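Local coordinates for protein endonuclease 8-like L720 (PDB 4MB7) that belongs to the Fpg/Nei family of endonuclease VIII-like proteins and combines a helix-two-turn-helix domain with a zinc finger, at residues 149-154 against 175-180; 170-175 against 261-266; 186-191 against 209-214; 195-200 against 265-270. All coordinates share one frame; numbering follows the deposited sequence.

Contact 1. Residues 149-154 against 175-180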
# COMPACT_ATOMS: atom_id res chain seq x y z
N ASN A 149 -14.96 5.02 12.79
CA ASN A 149 -15.82 6.21 12.77
C ASN A 149 -15.26 7.34 11.92
O ASN A 149 -16.00 7.99 11.18
CB ASN A 149 -16.11 6.69 14.19
CG ASN A 149 -17.10 5.80 14.92
OD1 ASN A 149 -17.87 5.08 14.29
ND2 ASN A 149 -17.09 5.86 16.25
N LEU A 150 -13.96 7.59 12.03
CA LEU A 150 -13.32 8.64 11.25
C LEU A 150 -13.26 8.27 9.77
O LEU A 150 -13.40 9.13 8.90
CB LEU A 150 -11.92 8.94 11.79
CG LEU A 150 -11.21 10.15 11.17
CD1 LEU A 150 -12.13 11.36 11.15
CD2 LEU A 150 -9.93 10.46 11.92
N PHE A 151 -13.06 6.99 9.49
CA PHE A 151 -13.03 6.50 8.11
C PHE A 151 -14.38 6.68 7.43
O PHE A 151 -14.45 7.09 6.27
CB PHE A 151 -12.62 5.02 8.06
CG PHE A 151 -12.78 4.39 6.71
CD1 PHE A 151 -11.82 4.57 5.72
CD2 PHE A 151 -13.90 3.62 6.41
CE1 PHE A 151 -11.97 3.99 4.48
CE2 PHE A 151 -14.05 3.04 5.16
CZ PHE A 151 -13.09 3.23 4.20
N GLN A 152 -15.45 6.38 8.16
CA GLN A 152 -16.80 6.49 7.61
C GLN A 152 -17.16 7.94 7.29
O GLN A 152 -17.74 8.22 6.24
CB GLN A 152 -17.83 5.88 8.57
CG GLN A 152 -17.75 4.37 8.67
CD GLN A 152 -18.10 3.67 7.37
OE1 GLN A 152 -18.77 4.24 6.51
NE2 GLN A 152 -17.63 2.44 7.21
N SER A 153 -16.82 8.85 8.20
CA SER A 153 -17.07 10.27 7.99
C SER A 153 -16.28 10.78 6.79
O SER A 153 -16.80 11.52 5.96
CB SER A 153 -16.69 11.07 9.24
OG SER A 153 -17.36 10.57 10.39
N HIS A 154 -15.03 10.36 6.71
CA HIS A 154 -14.14 10.76 5.63
C HIS A 154 -14.66 10.23 4.29
O HIS A 154 -14.66 10.94 3.29
CB HIS A 154 -12.73 10.23 5.89
CG HIS A 154 -11.71 10.70 4.90
ND1 HIS A 154 -10.94 9.84 4.16
CD2 HIS A 154 -11.33 11.95 4.54
CE1 HIS A 154 -10.13 10.54 3.38
NE2 HIS A 154 -10.34 11.82 3.59
N GLU A 175 -6.53 8.51 -1.39
CA GLU A 175 -6.88 9.43 -0.32
C GLU A 175 -7.97 8.83 0.56
O GLU A 175 -7.99 9.05 1.77
CB GLU A 175 -7.35 10.77 -0.90
CG GLU A 175 -7.80 11.77 0.15
CD GLU A 175 -8.13 13.13 -0.44
OE1 GLU A 175 -7.86 13.34 -1.64
OE2 GLU A 175 -8.67 13.98 0.30
N TYR A 176 -8.84 8.04 -0.05
CA TYR A 176 -10.00 7.48 0.65
C TYR A 176 -9.88 5.99 0.95
O TYR A 176 -10.42 5.50 1.94
CB TYR A 176 -11.29 7.79 -0.12
CG TYR A 176 -11.57 9.27 -0.20
CD1 TYR A 176 -12.15 9.94 0.87
CD2 TYR A 176 -11.23 10.00 -1.33
CE1 TYR A 176 -12.40 11.29 0.81
CE2 TYR A 176 -11.48 11.36 -1.40
CZ TYR A 176 -12.07 12.00 -0.32
OH TYR A 176 -12.32 13.35 -0.38
N PHE A 177 -9.17 5.27 0.09
CA PHE A 177 -8.90 3.85 0.32
C PHE A 177 -7.41 3.54 0.23
O PHE A 177 -6.99 2.76 -0.62
CB PHE A 177 -9.67 2.99 -0.69
CG PHE A 177 -11.16 3.10 -0.57
CD1 PHE A 177 -11.86 4.05 -1.30
CD2 PHE A 177 -11.86 2.24 0.26
CE1 PHE A 177 -13.24 4.14 -1.19
CE2 PHE A 177 -13.24 2.33 0.37
CZ PHE A 177 -13.93 3.29 -0.36
N PRO A 178 -6.60 4.15 1.11
CA PRO A 178 -5.15 3.92 1.04
C PRO A 178 -4.80 2.46 1.29
O PRO A 178 -5.16 1.91 2.33
CB PRO A 178 -4.59 4.81 2.15
CG PRO A 178 -5.72 4.96 3.11
CD PRO A 178 -6.97 4.97 2.28
N GLY A 179 -4.12 1.83 0.34
CA GLY A 179 -3.73 0.44 0.48
C GLY A 179 -4.48 -0.47 -0.47
O GLY A 179 -4.01 -1.56 -0.81
N VAL A 180 -5.65 -0.03 -0.90
CA VAL A 180 -6.47 -0.81 -1.83
C VAL A 180 -5.89 -0.77 -3.23
O VAL A 180 -5.61 0.31 -3.77
CB VAL A 180 -7.93 -0.32 -1.84
CG1 VAL A 180 -8.73 -1.06 -2.91
CG2 VAL A 180 -8.56 -0.50 -0.47
O HOH W 1 -12.16 7.15 3.86
O HOH W 2 -7.97 13.35 2.98
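Y176 presses CD1 against one face of the H154 imidazole, and the two rings form an offset stack. Their centroids are 4.5 Å apart and their planes differ by 25°. The shortest ring contact is H154 CE1 to Y176 CD1, 3.3 Å. At its edge the imidazole also meets a backbone carbonyl, with H154 CE1 3.1 Å from E175 O. H154 reaches this place because its CG stands anti to the backbone N (chi1 -174°), which brings the ring across to the loop. F151, one turn back on helix 148-161, meets the loop with its ring edge. F151 CE1 lies 3.3 Å from Y176 O. F151 CZ lies 3.9 Å from F177 CE2, in an apolar, offset edge-to-face pair with planes at 76°. F177 is also edge-to-face with F170, and F151 rests on C212 of helix 205-230. The stack and the phenylalanine pair together make the tight part.

The looser side is the rim at the E175 carboxylate. H154 NE2 reaches it through water 2, which lies 2.9 Å from H154 NE2 and donates to E175 OE2 at 2.8 Å. No hydrogen bond joins the segments directly. Water 1 lies 3.0 Å from H154 ND1 and donates to Y176 O, with a weak bond to F151 O. Both imidazole nitrogens therefore have a water partner, while the Y176 and Y139 rings and the E175 carbonyl probably limit the tilt. The nearby E175 carboxylate may favour a protonated H154. The loop of this helix-two-turn-helix domain is thus held to helix 148-161 by ring packing and bridging water.

Contact 2. Residues 170-175 against 261-266. With SO4 (sulfate ion), chain D.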
# COMPACT_ATOMS: atom_id res chain seq x y z
N PHE A 170 -12.94 5.10 -7.89
CA PHE A 170 -13.07 5.58 -6.52
C PHE A 170 -12.43 4.63 -5.51
O PHE A 170 -11.84 5.08 -4.53
CB PHE A 170 -14.54 5.83 -6.18
CG PHE A 170 -14.75 6.45 -4.83
CD1 PHE A 170 -14.17 7.67 -4.52
CD2 PHE A 170 -15.55 5.83 -3.88
CE1 PHE A 170 -14.37 8.25 -3.28
CE2 PHE A 170 -15.75 6.41 -2.64
CZ PHE A 170 -15.16 7.62 -2.34
N LEU A 171 -12.55 3.33 -5.75
CA LEU A 171 -11.98 2.33 -4.85
C LEU A 171 -10.45 2.34 -4.90
O LEU A 171 -9.79 1.84 -3.99
CB LEU A 171 -12.50 0.93 -5.19
CG LEU A 171 -13.97 0.64 -4.87
CD1 LEU A 171 -14.29 -0.80 -5.19
CD2 LEU A 171 -14.28 0.96 -3.42
N LEU A 172 -9.90 2.91 -5.97
CA LEU A 172 -8.46 2.99 -6.14
C LEU A 172 -7.90 4.35 -5.72
O LEU A 172 -6.70 4.59 -5.80
CB LEU A 172 -8.08 2.69 -7.59
CG LEU A 172 -8.29 1.24 -8.04
CD1 LEU A 172 -8.19 1.13 -9.55
CD2 LEU A 172 -7.27 0.34 -7.37
N ASP A 173 -8.79 5.23 -5.26
CA ASP A 173 -8.38 6.54 -4.77
C ASP A 173 -7.63 6.37 -3.45
O ASP A 173 -8.19 5.91 -2.46
CB ASP A 173 -9.61 7.44 -4.57
CG ASP A 173 -9.24 8.90 -4.39
OD1 ASP A 173 -9.83 9.75 -5.08
OD2 ASP A 173 -8.37 9.21 -3.55
N GLN A 174 -6.35 6.75 -3.45
CA GLN A 174 -5.49 6.51 -2.30
C GLN A 174 -5.68 7.51 -1.16
O GLN A 174 -5.07 7.38 -0.10
CB GLN A 174 -4.02 6.46 -2.73
CG GLN A 174 -3.70 5.28 -3.63
CD GLN A 174 -4.09 3.96 -2.98
OE1 GLN A 174 -3.58 3.60 -1.92
NE2 GLN A 174 -4.99 3.22 -3.63
N GLU A 175 -6.53 8.51 -1.39
CA GLU A 175 -6.88 9.43 -0.32
C GLU A 175 -7.97 8.83 0.56
O GLU A 175 -7.99 9.05 1.77
CB GLU A 175 -7.35 10.77 -0.90
CG GLU A 175 -7.80 11.77 0.15
CD GLU A 175 -8.13 13.13 -0.44
OE1 GLU A 175 -7.86 13.34 -1.64
OE2 GLU A 175 -8.67 13.98 0.30
N ARG A 261 -8.09 5.53 -14.65
CA ARG A 261 -6.93 4.82 -14.06
C ARG A 261 -6.46 3.72 -15.10
O ARG A 261 -5.33 3.24 -15.01
CB ARG A 261 -7.19 4.27 -12.66
CG ARG A 261 -7.41 5.35 -11.61
CD ARG A 261 -7.59 4.75 -10.22
NE ARG A 261 -7.82 5.77 -9.21
CZ ARG A 261 -6.87 6.47 -8.61
NH1 ARG A 261 -5.59 6.26 -8.91
NH2 ARG A 261 -7.18 7.38 -7.70
N ASN A 262 -7.37 3.31 -15.97
CA ASN A 262 -7.09 2.32 -16.99
C ASN A 262 -6.54 1.01 -16.46
O ASN A 262 -5.61 0.45 -17.02
CB ASN A 262 -6.15 2.89 -18.06
CG ASN A 262 -6.23 2.13 -19.36
OD1 ASN A 262 -7.15 2.30 -20.15
ND2 ASN A 262 -5.24 1.28 -19.60
N ARG A 263 -7.02 0.62 -15.29
CA ARG A 263 -6.75 -0.73 -14.79
C ARG A 263 -7.64 -2.01 -15.10
O ARG A 263 -8.91 -2.11 -15.24
CB ARG A 263 -6.76 -0.74 -13.26
CG ARG A 263 -6.02 0.42 -12.63
CD ARG A 263 -4.56 0.40 -13.02
NE ARG A 263 -3.88 -0.82 -12.60
CZ ARG A 263 -3.41 -1.02 -11.37
NH1 ARG A 263 -3.56 -0.10 -10.44
NH2 ARG A 263 -2.81 -2.16 -11.09
N MET A 264 -6.90 -3.06 -15.36
CA MET A 264 -7.52 -4.19 -16.01
C MET A 264 -8.41 -4.87 -14.98
O MET A 264 -7.92 -5.36 -13.98
CB MET A 264 -6.43 -5.15 -16.48
CG MET A 264 -6.93 -6.42 -17.15
SD MET A 264 -7.50 -6.17 -18.84
CE MET A 264 -6.27 -5.05 -19.50
N THR A 265 -9.71 -4.92 -15.26
CA THR A 265 -10.66 -5.46 -14.29
C THR A 265 -11.48 -6.60 -14.88
O THR A 265 -12.01 -6.49 -15.98
CB THR A 265 -11.63 -4.37 -13.80
OG1 THR A 265 -10.89 -3.25 -13.29
CG2 THR A 265 -12.55 -4.90 -12.71
N THR A 266 -11.57 -7.70 -14.14
CA THR A 266 -12.43 -8.82 -14.52
C THR A 266 -13.73 -8.76 -13.72
O THR A 266 -13.70 -8.67 -12.49
CB THR A 266 -11.76 -10.17 -14.26
OG1 THR A 266 -10.60 -10.30 -15.10
CG2 THR A 266 -12.72 -11.31 -14.56
S SO4 D . -2.13 -1.96 -7.77
O1 SO4 D . -1.63 -1.70 -6.43
O2 SO4 D . -1.08 -1.69 -8.75
O3 SO4 D . -2.54 -3.36 -7.88
O4 SO4 D . -3.27 -1.09 -8.04
O HOH W 3 -5.00 8.00 -5.71
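R261 lies along L172 and ends over the peptide that follows it. Both R261 and R263 were modelled in two conformers, so the details hold for one. From CB, which points toward 170-175, the R261 chain runs extended through CG to NE. Its CD packs on L172 CB at 3.4 Å. NE passes the same CB and is hydrogen-bonded to D169 O. CZ sits 3.4 Å from L172 O, which lies over the centre of one guanidinium face, a flat-side contact and not a hydrogen bond. At the tip, NH2 comes within 3.3 Å of D173 CA. The same NH2 donates to water 3 at 3.0 Å, and Q174 N donates to that water too. D173 OD1 is near, but beyond salt-bridge range.

D173 OD2 accepts from E175 N, an Asx turn. Q174 NE2 reaches L172 O from above the carbonyl plane (3.1 Å), while Q174 OE1 accepts from G179 N.

L172 CD1 also touches R263 CG at 3.8 Å. The R263 chain then bends at chi2 and chi3 and presents its guanidinium edge to a sulfate, which probably comes from the crystallisation liquor. R263 NH1 donates to sulfate O4 at 2.6 Å, and R263 NH2 weakly to sulfate O2. K49 NZ and N182 N, at the start of helix 182-191, hold the same ion. This is consistent with the anion site of the zinc-finger arginine in Fpg/Nei relatives.

Contact 3. Residues 186-191 against 209-214; sequences QEALYD and DCLCNS
A188 meets S214 where the two helices come closest, with 5.4 Å between A188 CA and S214 CA. The short axes of 186-191 and 209-214 approach to 8.9 Å. Their N-to-C directions differ by 128°, nearer antiparallel than parallel. A188 points its methyl group at the other helix, and A188 CB lies 3.6 Å from S214 OG. L211, about one turn before S214, reaches the same residue, with L211 CD2 3.9 Å from A188 O.

L189 comes next. Its CB points away from helix 205-230, but the branch end turns back. L189 CD2 meets L211 CD2 at 3.8 Å, methyl to methyl, and this is the apolar part of the contact.

D191, at the end of the helix, makes the polar part. S214 OG donates to D191 OD2 at 2.9 Å. D191 OD2 accepts with its anti lone pair, the one away from OD1. With chi1 at 177° the serine hydroxyl swings away from N, beside the carbonyl carbon, and meets the carboxylate. D191 OD2 also forms a salt bridge with K217 NZ, and OD1 forms one with R240 NH1. With two cationic partners and a hydroxyl, D191 probably stays charged.

Both helices belong to the helix-two-turn-helix domain. Helix 167-171 closes the apolar side, where I167 touches both L189 and L211. L215 of helix 205-230 extends the packing on A188. Q186 meets strand 263-267 by weak hydrogen bonds to M264 O and T266 N.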
# COMPACT_ATOMS: atom_id res chain seq x y z
N GLN A 186 -11.59 -5.31 -7.41
CA GLN A 186 -12.44 -6.15 -8.26
C GLN A 186 -12.99 -7.38 -7.53
O GLN A 186 -14.09 -7.84 -7.83
CB GLN A 186 -11.73 -6.53 -9.56
CG GLN A 186 -10.47 -7.36 -9.39
CD GLN A 186 -9.66 -7.42 -10.67
OE1 GLN A 186 -9.76 -8.38 -11.44
NE2 GLN A 186 -8.85 -6.40 -10.91
N GLU A 187 -12.22 -7.90 -6.58
CA GLU A 187 -12.69 -9.00 -5.75
C GLU A 187 -13.85 -8.54 -4.87
O GLU A 187 -14.83 -9.26 -4.68
CB GLU A 187 -11.57 -9.55 -4.88
CG GLU A 187 -10.57 -10.43 -5.63
CD GLU A 187 -11.16 -11.75 -6.06
OE1 GLU A 187 -12.03 -12.29 -5.33
OE2 GLU A 187 -10.76 -12.27 -7.12
N ALA A 188 -13.74 -7.32 -4.34
CA ALA A 188 -14.78 -6.76 -3.49
C ALA A 188 -16.04 -6.46 -4.30
O ALA A 188 -17.16 -6.71 -3.85
CB ALA A 188 -14.29 -5.50 -2.81
N LEU A 189 -15.85 -5.93 -5.51
CA LEU A 189 -16.97 -5.59 -6.37
C LEU A 189 -17.77 -6.83 -6.78
O LEU A 189 -19.00 -6.77 -6.87
CB LEU A 189 -16.49 -4.82 -7.61
CG LEU A 189 -16.19 -3.34 -7.36
CD1 LEU A 189 -15.56 -2.70 -8.59
CD2 LEU A 189 -17.44 -2.59 -6.94
N TYR A 190 -17.08 -7.94 -7.01
CA TYR A 190 -17.77 -9.19 -7.32
C TYR A 190 -18.50 -9.72 -6.09
O TYR A 190 -19.61 -10.23 -6.19
CB TYR A 190 -16.82 -10.26 -7.85
CG TYR A 190 -17.52 -11.58 -8.02
CD1 TYR A 190 -18.38 -11.79 -9.09
CD2 TYR A 190 -17.34 -12.61 -7.11
CE1 TYR A 190 -19.04 -12.99 -9.25
CE2 TYR A 190 -18.00 -13.82 -7.26
CZ TYR A 190 -18.85 -14.00 -8.33
OH TYR A 190 -19.51 -15.20 -8.50
N ASP A 191 -17.85 -9.62 -4.94
CA ASP A 191 -18.41 -10.09 -3.68
C ASP A 191 -19.72 -9.37 -3.35
O ASP A 191 -20.61 -9.93 -2.70
CB ASP A 191 -17.40 -9.89 -2.55
CG ASP A 191 -17.73 -10.68 -1.30
OD1 ASP A 191 -18.41 -11.73 -1.42
OD2 ASP A 191 -17.30 -10.27 -0.20
N ASP A 209 -21.58 0.40 2.44
CA ASP A 209 -21.23 -0.28 3.68
C ASP A 209 -20.83 -1.71 3.34
O ASP A 209 -19.89 -2.26 3.92
CB ASP A 209 -22.42 -0.27 4.64
CG ASP A 209 -22.11 -0.96 5.96
OD1 ASP A 209 -21.50 -0.32 6.84
OD2 ASP A 209 -22.47 -2.15 6.11
N CYS A 210 -21.54 -2.29 2.38
CA CYS A 210 -21.26 -3.64 1.92
C CYS A 210 -19.86 -3.75 1.32
O CYS A 210 -19.13 -4.70 1.58
CB CYS A 210 -22.31 -4.07 0.90
SG CYS A 210 -22.32 -5.84 0.53
N LEU A 211 -19.49 -2.76 0.51
CA LEU A 211 -18.17 -2.72 -0.12
C LEU A 211 -17.04 -2.63 0.89
O LEU A 211 -16.02 -3.31 0.76
CB LEU A 211 -18.07 -1.55 -1.10
CG LEU A 211 -18.49 -1.81 -2.55
CD1 LEU A 211 -18.36 -0.55 -3.38
CD2 LEU A 211 -17.66 -2.94 -3.14
N CYS A 212 -17.22 -1.79 1.90
CA CYS A 212 -16.20 -1.61 2.94
C CYS A 212 -16.01 -2.88 3.76
O CYS A 212 -14.88 -3.24 4.09
CB CYS A 212 -16.56 -0.44 3.85
SG CYS A 212 -16.57 1.16 3.00
N ASN A 213 -17.11 -3.55 4.08
CA ASN A 213 -17.03 -4.81 4.81
C ASN A 213 -16.34 -5.89 3.99
O ASN A 213 -15.54 -6.67 4.51
CB ASN A 213 -18.42 -5.28 5.23
CG ASN A 213 -19.03 -4.42 6.33
OD1 ASN A 213 -20.08 -3.81 6.15
ND2 ASN A 213 -18.36 -4.37 7.47
N SER A 214 -16.64 -5.91 2.69
CA SER A 214 -16.03 -6.87 1.78
C SER A 214 -14.53 -6.64 1.65
O SER A 214 -13.75 -7.58 1.69
CB SER A 214 -16.69 -6.78 0.40
OG SER A 214 -16.07 -7.66 -0.52

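Contact 4. Residues 195-200 against 265-270; sequences LPLKKV and TTWCPV. With ZN (zinc ion), chain B.
L195 to K198 form a type I beta turn, closed by K198 N to L195 O at 3.0 Å, and this turn faces the end of strand 263-267, where L195 CA and W267 CA are 7.3 Å apart. No hydrogen bond crosses between the segments. The indole of W267 carries the contact. P196 lies over one of its faces. P196 CD is 4.2 Å from the centroid of the five-membered ring and 28° off the ring normal, a CH-pi contact offset toward the rim. The proline also touches the root of the side chain, with P196 CG 3.6 Å from W267 CB. W267 CG sits between its backbone N and carbonyl carbon (chi1 75°), the crowded position, and this folds the indole over toward the turn.

L195 approaches the pyrrole part of the ring obliquely. Its CD1 is 3.5 Å from W267 CD1 and about as far from NE1. L197, more exposed, brings CD1 to 4.1 Å from W267 CZ2.

Strand 263-267 pairs with strand 254-258 in the two-stranded hairpin of the zinc finger, and backbone bonds join W267 to I254. The turn thus covers the hairpin from the side of the helical domain. P196 also rests on L189 and I258. T265, two residues before W267, adds its methyl group, with CG2 4.1 Å from P196 CG.

Just past W267 the chain enters the metal site. C268 points away from the turn, and its SG binds the zinc ion at 2.3 Å. C247, H251 and C271 complete the site. C268 N is hydrogen-bonded to Q272 OE1.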
# COMPACT_ATOMS: atom_id res chain seq x y z
N LEU A 195 -21.44 -3.71 -10.45
CA LEU A 195 -20.76 -3.51 -11.72
C LEU A 195 -19.69 -2.43 -11.58
O LEU A 195 -19.97 -1.34 -11.08
CB LEU A 195 -21.76 -3.11 -12.81
CG LEU A 195 -21.26 -3.15 -14.25
CD1 LEU A 195 -20.99 -4.58 -14.69
CD2 LEU A 195 -22.26 -2.48 -15.19
N PRO A 196 -18.45 -2.74 -12.00
CA PRO A 196 -17.33 -1.80 -11.89
C PRO A 196 -17.58 -0.49 -12.63
O PRO A 196 -17.02 0.54 -12.26
CB PRO A 196 -16.17 -2.56 -12.54
CG PRO A 196 -16.52 -3.99 -12.37
CD PRO A 196 -18.02 -4.05 -12.51
N LEU A 197 -18.42 -0.54 -13.66
CA LEU A 197 -18.70 0.63 -14.48
C LEU A 197 -19.78 1.53 -13.86
O LEU A 197 -20.05 2.62 -14.37
CB LEU A 197 -19.12 0.21 -15.89
CG LEU A 197 -18.09 -0.61 -16.67
CD1 LEU A 197 -18.69 -1.18 -17.94
CD2 LEU A 197 -16.87 0.25 -16.99
N LYS A 198 -20.38 1.07 -12.77
CA LYS A 198 -21.43 1.84 -12.10
C LYS A 198 -20.85 3.09 -11.45
O LYS A 198 -19.77 3.04 -10.85
CB LYS A 198 -22.13 0.97 -11.06
CG LYS A 198 -23.40 1.58 -10.49
CD LYS A 198 -24.13 0.59 -9.60
CE LYS A 198 -25.49 1.12 -9.17
NZ LYS A 198 -26.24 0.14 -8.33
N LYS A 199 -21.55 4.20 -11.57
CA LYS A 199 -21.09 5.46 -10.98
C LYS A 199 -21.28 5.47 -9.47
O LYS A 199 -22.20 4.84 -8.94
CB LYS A 199 -21.79 6.66 -11.62
CG LYS A 199 -21.35 6.95 -13.04
CD LYS A 199 -21.97 8.24 -13.56
N VAL A 200 -20.41 6.20 -8.78
CA VAL A 200 -20.44 6.31 -7.33
C VAL A 200 -21.79 6.82 -6.82
O VAL A 200 -22.31 6.33 -5.82
CB VAL A 200 -19.31 7.24 -6.83
CG1 VAL A 200 -19.48 7.55 -5.35
CG2 VAL A 200 -17.95 6.62 -7.10
N THR A 265 -9.71 -4.92 -15.26
CA THR A 265 -10.66 -5.46 -14.29
C THR A 265 -11.48 -6.60 -14.88
O THR A 265 -12.01 -6.49 -15.98
CB THR A 265 -11.63 -4.37 -13.80
OG1 THR A 265 -10.89 -3.25 -13.29
CG2 THR A 265 -12.55 -4.90 -12.71
N THR A 266 -11.57 -7.70 -14.14
CA THR A 266 -12.43 -8.82 -14.52
C THR A 266 -13.73 -8.76 -13.72
O THR A 266 -13.70 -8.67 -12.49
CB THR A 266 -11.76 -10.17 -14.26
OG1 THR A 266 -10.60 -10.30 -15.10
CG2 THR A 266 -12.72 -11.31 -14.56
N TRP A 267 -14.86 -8.81 -14.41
CA TRP A 267 -16.15 -8.81 -13.74
C TRP A 267 -17.15 -9.71 -14.46
O TRP A 267 -17.03 -9.96 -15.65
CB TRP A 267 -16.72 -7.39 -13.63
CG TRP A 267 -17.27 -6.83 -14.92
CD1 TRP A 267 -18.53 -7.00 -15.41
CD2 TRP A 267 -16.58 -6.01 -15.87
NE1 TRP A 267 -18.67 -6.34 -16.60
CE2 TRP A 267 -17.48 -5.72 -16.91
CE3 TRP A 267 -15.28 -5.50 -15.94
CZ2 TRP A 267 -17.13 -4.94 -18.01
CZ3 TRP A 267 -14.93 -4.72 -17.03
CH2 TRP A 267 -15.86 -4.45 -18.05
N CYS A 268 -18.14 -10.20 -13.71
CA CYS A 268 -19.20 -11.00 -14.28
C CYS A 268 -20.40 -10.12 -14.60
O CYS A 268 -20.99 -9.52 -13.71
CB CYS A 268 -19.61 -12.11 -13.32
SG CYS A 268 -21.01 -13.09 -13.89
N PRO A 269 -20.77 -10.04 -15.89
CA PRO A 269 -21.87 -9.19 -16.35
C PRO A 269 -23.22 -9.66 -15.83
O PRO A 269 -24.17 -8.89 -15.77
CB PRO A 269 -21.81 -9.33 -17.87
CG PRO A 269 -21.18 -10.66 -18.10
CD PRO A 269 -20.17 -10.81 -17.00
N VAL A 270 -23.29 -10.94 -15.45
CA VAL A 270 -24.52 -11.51 -14.91
C VAL A 270 -24.62 -11.26 -13.40
O VAL A 270 -25.58 -10.65 -12.93
CB VAL A 270 -24.61 -13.02 -15.18
CG1 VAL A 270 -25.86 -13.61 -14.54
CG2 VAL A 270 -24.59 -13.28 -16.68
ZN ZN B . -21.34 -14.92 -12.60

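Overall arrangement
The four contacts join the helix-two-turn-helix domain to itself and to the zinc finger. Contacts 1 and 3 stay among the helices, their centres 14 Å apart, and contact 1 closes along the chain before contact 3 opens. Contacts 2 and 4 bring the end of helix 167-171 with its following loop, and the loop 195-200, to strand 263-267, with centres 12 Å apart. Contact 2 spans contact 3 in sequence, while contact 4 crosses it. Contact 1 shares E175 with contact 2 and does not touch contact 4, about 22 Å away between centres. Q186 of contact 3 packs on T265 and T266. The C-terminal hairpin is thereby packed into the helical domain. The zinc ion is bound just beyond strand 263-267, next to contact 4.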